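Local coordinates for protein Ser-thr phosphatase MSPP (Mycobacterium smegmatis, PDB 2JFR) that probably removes phosphate from phosphoserine and phosphothreonine in proteins, as a metal-dependent phosphatase of the PPM (PP2C) family, at residues S113-R119 against D179-S185; Y32-D36 against D224-V229. All coordinates share one frame; numbering follows the deposited sequence.

Contact 1: residues S113-R119 against D179-S185; sequences SPLYRIR and DRLLISS
Strands 115-119 and 180-184 pair antiparallel inside one of the two sheets of the PP2C beta sandwich. Tyr116 with Leu182 and Ile118 with Arg180 are hydrogen-bonded pairs; Leu115 with Ile183 and Arg117 with Leu181 are non-hydrogen-bonded. The ladder ends with Ser184 N bonded to Pro114 O at 2.9 Å.

On one face, the Tyr116 ring runs beside Leu182. Its CD2 meets Leu182 CD2 at 3.8 Å. Ile118 CD1 reaches Leu182 CB at 3.9 Å and also rests on the aliphatic part of Arg180. The Arg180 guanidinium leads away to Asp232 and Ser203. On the other face, Leu115 CD1 packs on Ile183 CG1.

Arg119 holds both carboxylate oxygens of Asp179. Its NE meets OD1 of Asp179 at 2.9 Å and its NH2 meets OD2 at 2.8 Å, with the two planes 34° apart. A bend at chi3 (-80°) turns the NE edge of the guanidinium onto the carboxylate. Arg117 NE sits over one face of the Arg119 guanidinium, and Arg117 is itself bound to Glu124. A water joins Tyr116 OH to Ser185 O. The carboxylates of Asp179 and Glu124 probably offset the positive charge of the two neighbouring arginines.

Contact 2: residues Y32-D36 against D224-V229; sequences YAVAD and DNTTVV. With MN (manganese (II) ion), chain C; MG (magnesium ion), chain B.
Asp36 and Asp224 meet through a shared manganese ion, and apolar side chains join strand 31-38 to strand 226-233 between the two sheets of the sandwich. The strand segments run nearly antiparallel, 7.4 Å apart at the closest approach of their axes.

The metal bonds lie at one end. Asp36 uses both carboxylate oxygens, one for each metal: its OD2 binds manganese at 2.1 Å and its OD1 binds magnesium at 2.0 Å. With CG anti to the backbone N (chi1 178°), the carboxylate extends from the strand to bridge the ions. Asp224 binds manganese through OD2 at 2.1 Å. Asp186 also binds the manganese, and the backbone oxygen of Gly37 binds the magnesium. Both ions share one water, which lies 2.6 Å from Asp224 OD1 and may donate to it. A second magnesium-bound water donates to Asn225 OD1. Such a metal pair with a bridging water is the hallmark of the PPM active site. The positive ions probably offset the repulsion between the two carboxylates.

The apolar packing centres on Val229, whose two methyl branches divide the work. Val229 CG1 approaches Tyr32 CD1 obliquely to the ring, at 3.8 Å. Val229 CG2 meets Val34 CG2 at 3.7 Å, the two valine side chains overlapping as each points toward the opposite strand. The other branch of Val34, CG1, reaches Thr227 CG2 at a looser 4.4 Å. The hydroxyl of Thr227 is bonded to Asp23 and Thr12.

Strand 31-38 is flanked in its own sheet by strands 23-28 and 89-96. Strand 226-233 lies in the other sheet between 5-13 and 180-184. Val228 points away from strand 31-38 and packs against helix 206-219.

Contact 1 is a pairing of adjacent strands within one sheet, whereas contact 2 spans the two sheets of the sandwich. Their centres are about 11 Å apart. Strands 180-184 and 226-233 are neighbours and connect them: Ile183 N probably bonds to Val229 O, and Ser185 N to Thr227 O. Ile183 also packs on Tyr32 and Val34 across the sandwich. Along the chain the order is 32-36, 113-119, 179-185, 224-229, which nests contact 1 inside the loop closed by contact 2. Ser113 and Ser185 bring one end of contact 1 close to Asp36. The strand pairing thus runs up to the metal centre to which contact 2 contributes Asp36 and Asp224.

Contact 1: residues S113-R119 against D179-S185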
loop_
_atom_site.group_PDB
_atom_site.type_symbol
_atom_site.label_atom_id
_atom_site.label_comp_id
_atom_site.label_asym_id
_atom_site.label_seq_id
_atom_site.Cartn_x
_atom_site.Cartn_y
_atom_site.Cartn_z
ATOM N N SER A 113 1.198 4.493 1.518
ATOM C CA SER A 113 0.106 3.609 1.087
ATOM C C SER A 113 -0.197 2.623 2.201
ATOM O O SER A 113 0.534 1.646 2.352
ATOM C CB SER A 113 0.521 2.865 -0.180
ATOM O OG SER A 113 0.845 3.762 -1.240
ATOM N N PRO A 114 -1.156 2.859 3.062
ATOM C CA PRO A 114 -1.165 2.112 4.332
ATOM C C PRO A 114 -1.641 0.698 4.230
ATOM O O PRO A 114 -2.412 0.281 3.353
ATOM C CB PRO A 114 -2.074 2.923 5.236
ATOM C CG PRO A 114 -2.188 4.270 4.570
ATOM C CD PRO A 114 -2.165 3.916 3.094
ATOM N N LEU A 115 -1.213 -0.074 5.246
ATOM C CA LEU A 115 -1.807 -1.352 5.592
ATOM C C LEU A 115 -2.746 -1.145 6.781
ATOM O O LEU A 115 -2.363 -0.546 7.774
ATOM C CB LEU A 115 -0.726 -2.338 5.981
ATOM C CG LEU A 115 -1.202 -3.673 6.570
ATOM C CD1 LEU A 115 -1.967 -4.462 5.549
ATOM C CD2 LEU A 115 -0.024 -4.453 7.129
ATOM N N TYR A 116 -3.934 -1.716 6.663
ATOM C CA TYR A 116 -4.935 -1.731 7.713
ATOM C C TYR A 116 -5.290 -3.148 8.077
ATOM O O TYR A 116 -5.286 -4.042 7.207
ATOM C CB TYR A 116 -6.235 -1.037 7.290
ATOM C CG TYR A 116 -6.090 0.317 6.684
ATOM C CD1 TYR A 116 -6.224 1.475 7.421
ATOM C CD2 TYR A 116 -5.775 0.461 5.316
ATOM C CE1 TYR A 116 -6.086 2.734 6.804
ATOM C CE2 TYR A 116 -5.653 1.672 4.708
ATOM C CZ TYR A 116 -5.796 2.804 5.454
ATOM O OH TYR A 116 -5.643 4.031 4.827
ATOM N N ARG A 117 -5.673 -3.340 9.328
ATOM C CA ARG A 117 -6.325 -4.588 9.760
ATOM C C ARG A 117 -7.751 -4.261 10.098
ATOM O O ARG A 117 -8.032 -3.293 10.770
ATOM C CB ARG A 117 -5.649 -5.170 10.968
ATOM C CG ARG A 117 -6.236 -6.525 11.399
ATOM C CD ARG A 117 -5.610 -7.063 12.674
ATOM N NE ARG A 117 -5.884 -6.111 13.729
ATOM C CZ ARG A 117 -5.098 -5.809 14.725
ATOM N NH1 ARG A 117 -4.008 -6.514 14.922
ATOM N NH2 ARG A 117 -5.465 -4.857 15.547
ATOM N N ILE A 118 -8.639 -5.140 9.620
ATOM C CA ILE A 118 -10.064 -5.069 9.877
ATOM C C ILE A 118 -10.399 -6.258 10.737
ATOM O O ILE A 118 -10.243 -7.404 10.322
ATOM C CB ILE A 118 -10.776 -5.005 8.515
ATOM C CG1 ILE A 118 -10.257 -3.798 7.757
ATOM C CG2 ILE A 118 -12.297 -4.988 8.618
ATOM C CD1 ILE A 118 -10.367 -3.838 6.261
ATOM N N ARG A 119 -10.823 -5.986 11.984
ATOM C CA ARG A 119 -11.071 -7.005 12.975
ATOM C C ARG A 119 -12.270 -6.581 13.805
ATOM O O ARG A 119 -12.261 -5.463 14.341
ATOM C CB ARG A 119 -9.825 -7.233 13.868
ATOM C CG ARG A 119 -10.005 -8.131 15.031
ATOM C CD ARG A 119 -8.761 -8.053 15.977
ATOM N NE ARG A 119 -7.819 -8.899 15.316
ATOM C CZ ARG A 119 -6.614 -9.132 15.856
ATOM N NH1 ARG A 119 -6.276 -8.510 16.988
ATOM N NH2 ARG A 119 -5.864 -9.985 15.218
ATOM N N ASP A 179 -9.445 -12.253 10.436
ATOM C CA ASP A 179 -9.062 -10.885 10.127
ATOM C C ASP A 179 -9.095 -10.653 8.636
ATOM O O ASP A 179 -8.958 -11.570 7.817
ATOM C CB ASP A 179 -7.684 -10.584 10.666
ATOM C CG ASP A 179 -7.526 -10.533 12.140
ATOM O OD1 ASP A 179 -8.526 -10.337 12.846
ATOM O OD2 ASP A 179 -6.386 -10.646 12.583
ATOM N N ARG A 180 -9.218 -9.394 8.263
ATOM C CA ARG A 180 -9.069 -8.928 6.928
ATOM C C ARG A 180 -7.933 -7.909 6.908
ATOM O O ARG A 180 -7.876 -7.051 7.788
ATOM C CB ARG A 180 -10.360 -8.320 6.394
ATOM C CG ARG A 180 -10.243 -7.612 5.076
ATOM C CD ARG A 180 -11.602 -7.165 4.569
ATOM N NE ARG A 180 -12.310 -8.324 4.018
ATOM C CZ ARG A 180 -13.537 -8.271 3.552
ATOM N NH1 ARG A 180 -14.219 -7.134 3.578
ATOM N NH2 ARG A 180 -14.081 -9.364 3.073
ATOM N N LEU A 181 -7.055 -8.008 5.914
ATOM C CA LEU A 181 -6.039 -6.991 5.702
ATOM C C LEU A 181 -6.431 -6.180 4.478
ATOM O O LEU A 181 -6.966 -6.714 3.513
ATOM C CB LEU A 181 -4.669 -7.628 5.485
ATOM C CG LEU A 181 -4.176 -8.499 6.605
ATOM C CD1 LEU A 181 -2.813 -9.064 6.256
ATOM C CD2 LEU A 181 -4.089 -7.739 7.935
ATOM N N LEU A 182 -6.129 -4.897 4.526
ATOM C CA LEU A 182 -6.344 -3.975 3.419
ATOM C C LEU A 182 -5.094 -3.214 3.188
ATOM O O LEU A 182 -4.596 -2.550 4.117
ATOM C CB LEU A 182 -7.499 -3.025 3.751
ATOM C CG LEU A 182 -7.670 -1.800 2.776
ATOM C CD1 LEU A 182 -8.057 -2.241 1.410
ATOM C CD2 LEU A 182 -8.729 -0.834 3.339
ATOM N N ILE A 183 -4.581 -3.229 1.969
ATOM C CA ILE A 183 -3.525 -2.332 1.554
ATOM C C ILE A 183 -4.181 -1.291 0.647
ATOM O O ILE A 183 -4.924 -1.675 -0.265
ATOM C CB ILE A 183 -2.382 -3.006 0.812
ATOM C CG1 ILE A 183 -1.905 -4.288 1.492
ATOM C CG2 ILE A 183 -1.247 -2.026 0.638
ATOM C CD1 ILE A 183 -0.922 -5.071 0.650
ATOM N N SER A 184 -3.928 -0.013 0.841
ATOM C CA SER A 184 -4.520 0.999 -0.004
ATOM C C SER A 184 -3.502 2.058 -0.352
ATOM O O SER A 184 -2.636 2.388 0.435
ATOM C CB SER A 184 -5.676 1.621 0.724
ATOM O OG SER A 184 -6.402 2.512 -0.099
ATOM N N SER A 185 -3.683 2.664 -1.533
ATOM C CA SER A 185 -3.046 3.944 -1.762
ATOM C C SER A 185 -3.762 5.002 -0.921
ATOM O O SER A 185 -4.878 4.830 -0.433
ATOM C CB SER A 185 -2.979 4.316 -3.221
ATOM O OG SER A 185 -4.288 4.486 -3.748
HETATM O O HOH W 1 -5.682 5.676 2.261
#

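Contact 2: residues Y32-D36 against D224-V229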
loop_
_atom_site.group_PDB
_atom_site.type_symbol
_atom_site.label_atom_id
_atom_site.label_comp_id
_atom_site.label_asym_id
_atom_site.label_seq_id
_atom_site.Cartn_x
_atom_site.Cartn_y
_atom_site.Cartn_z
ATOM N N TYR A 32 1.309 -9.567 -1.661
ATOM C CA TYR A 32 0.314 -8.543 -1.979
ATOM C C TYR A 32 0.990 -7.210 -1.872
ATOM O O TYR A 32 1.753 -6.966 -0.956
ATOM C CB TYR A 32 -0.866 -8.624 -1.012
ATOM C CG TYR A 32 -1.535 -9.979 -1.097
ATOM C CD1 TYR A 32 -2.507 -10.215 -2.044
ATOM C CD2 TYR A 32 -1.140 -11.032 -0.302
ATOM C CE1 TYR A 32 -3.109 -11.439 -2.174
ATOM C CE2 TYR A 32 -1.736 -12.299 -0.461
ATOM C CZ TYR A 32 -2.695 -12.453 -1.394
ATOM O OH TYR A 32 -3.262 -13.724 -1.531
ATOM N N ALA A 33 0.677 -6.267 -2.783
ATOM C CA ALA A 33 1.336 -4.980 -2.683
ATOM C C ALA A 33 0.534 -3.902 -3.397
ATOM O O ALA A 33 -0.200 -4.172 -4.357
ATOM C CB ALA A 33 2.752 -5.029 -3.275
ATOM N N VAL A 34 0.756 -2.687 -2.946
ATOM C CA VAL A 34 0.342 -1.465 -3.634
ATOM C C VAL A 34 1.546 -0.563 -3.769
ATOM O O VAL A 34 2.341 -0.425 -2.847
ATOM C CB VAL A 34 -0.796 -0.756 -2.876
ATOM C CG1 VAL A 34 -1.124 0.615 -3.475
ATOM C CG2 VAL A 34 -2.026 -1.632 -2.805
ATOM N N ALA A 35 1.619 0.092 -4.929
ATOM C CA ALA A 35 2.648 1.104 -5.195
ATOM C C ALA A 35 1.952 2.332 -5.773
ATOM O O ALA A 35 1.254 2.226 -6.773
ATOM C CB ALA A 35 3.688 0.566 -6.160
ATOM N N ASP A 36 2.147 3.468 -5.133
ATOM C CA ASP A 36 1.552 4.729 -5.586
ATOM C C ASP A 36 2.658 5.589 -6.171
ATOM O O ASP A 36 3.492 6.148 -5.455
ATOM C CB ASP A 36 0.893 5.442 -4.396
ATOM C CG ASP A 36 0.297 6.791 -4.761
ATOM O OD1 ASP A 36 0.598 7.258 -5.884
ATOM O OD2 ASP A 36 -0.443 7.332 -3.923
ATOM N N ASP A 224 -7.793 11.671 -6.205
ATOM C CA ASP A 224 -6.605 10.893 -6.478
ATOM C C ASP A 224 -7.018 9.548 -7.043
ATOM O O ASP A 224 -8.159 9.135 -6.952
ATOM C CB ASP A 224 -5.728 10.731 -5.233
ATOM C CG ASP A 224 -4.332 10.243 -5.428
ATOM O OD1 ASP A 224 -3.875 10.129 -6.607
ATOM O OD2 ASP A 224 -3.620 10.032 -4.370
ATOM N N ASN A 225 -6.045 8.871 -7.627
ATOM C CA ASN A 225 -6.148 7.447 -7.866
ATOM C C ASN A 225 -6.362 6.703 -6.547
ATOM O O ASN A 225 -5.740 7.079 -5.552
ATOM C CB ASN A 225 -4.828 6.954 -8.463
ATOM C CG ASN A 225 -4.284 7.718 -9.642
ATOM O OD1 ASN A 225 -3.062 7.812 -9.789
ATOM N ND2 ASN A 225 -5.112 8.243 -10.519
ATOM N N THR A 226 -7.213 5.694 -6.562
ATOM C CA THR A 226 -7.409 4.833 -5.393
ATOM C C THR A 226 -7.213 3.402 -5.796
ATOM O O THR A 226 -7.835 2.940 -6.758
ATOM C CB THR A 226 -8.839 5.049 -4.796
ATOM O OG1 THR A 226 -8.951 6.400 -4.364
ATOM C CG2 THR A 226 -9.057 4.141 -3.599
ATOM N N THR A 227 -6.406 2.689 -5.052
ATOM C CA THR A 227 -6.113 1.275 -5.299
ATOM C C THR A 227 -6.160 0.554 -3.987
ATOM O O THR A 227 -5.593 1.019 -3.004
ATOM C CB THR A 227 -4.749 1.159 -5.971
ATOM O OG1 THR A 227 -4.791 1.912 -7.176
ATOM C CG2 THR A 227 -4.373 -0.281 -6.304
ATOM N N VAL A 228 -6.810 -0.596 -3.976
ATOM C CA VAL A 228 -7.030 -1.380 -2.776
ATOM C C VAL A 228 -6.771 -2.856 -3.060
ATOM O O VAL A 228 -7.114 -3.390 -4.120
ATOM C CB VAL A 228 -8.437 -1.147 -2.219
ATOM C CG1 VAL A 228 -8.595 0.253 -1.692
ATOM C CG2 VAL A 228 -9.532 -1.471 -3.236
ATOM N N VAL A 229 -6.192 -3.514 -2.055
ATOM C CA VAL A 229 -5.975 -4.953 -2.055
ATOM C C VAL A 229 -6.514 -5.455 -0.721
ATOM O O VAL A 229 -6.095 -4.992 0.345
ATOM C CB VAL A 229 -4.505 -5.295 -2.191
ATOM C CG1 VAL A 229 -4.297 -6.812 -2.120
ATOM C CG2 VAL A 229 -3.933 -4.731 -3.480
HETATM MN MN MN C . -1.881 8.839 -4.185
HETATM MG MG MG B . 0.370 8.760 -7.182
HETATM O O HOH W 2 -1.337 9.559 -6.210
HETATM O O HOH W 3 -0.837 7.396 -8.171
HETATM O O HOH W 4 0.166 10.057 -8.779
HETATM O O HOH W 5 1.307 10.105 -5.958
HETATM O O HOH W 6 -0.609 10.346 -3.611
#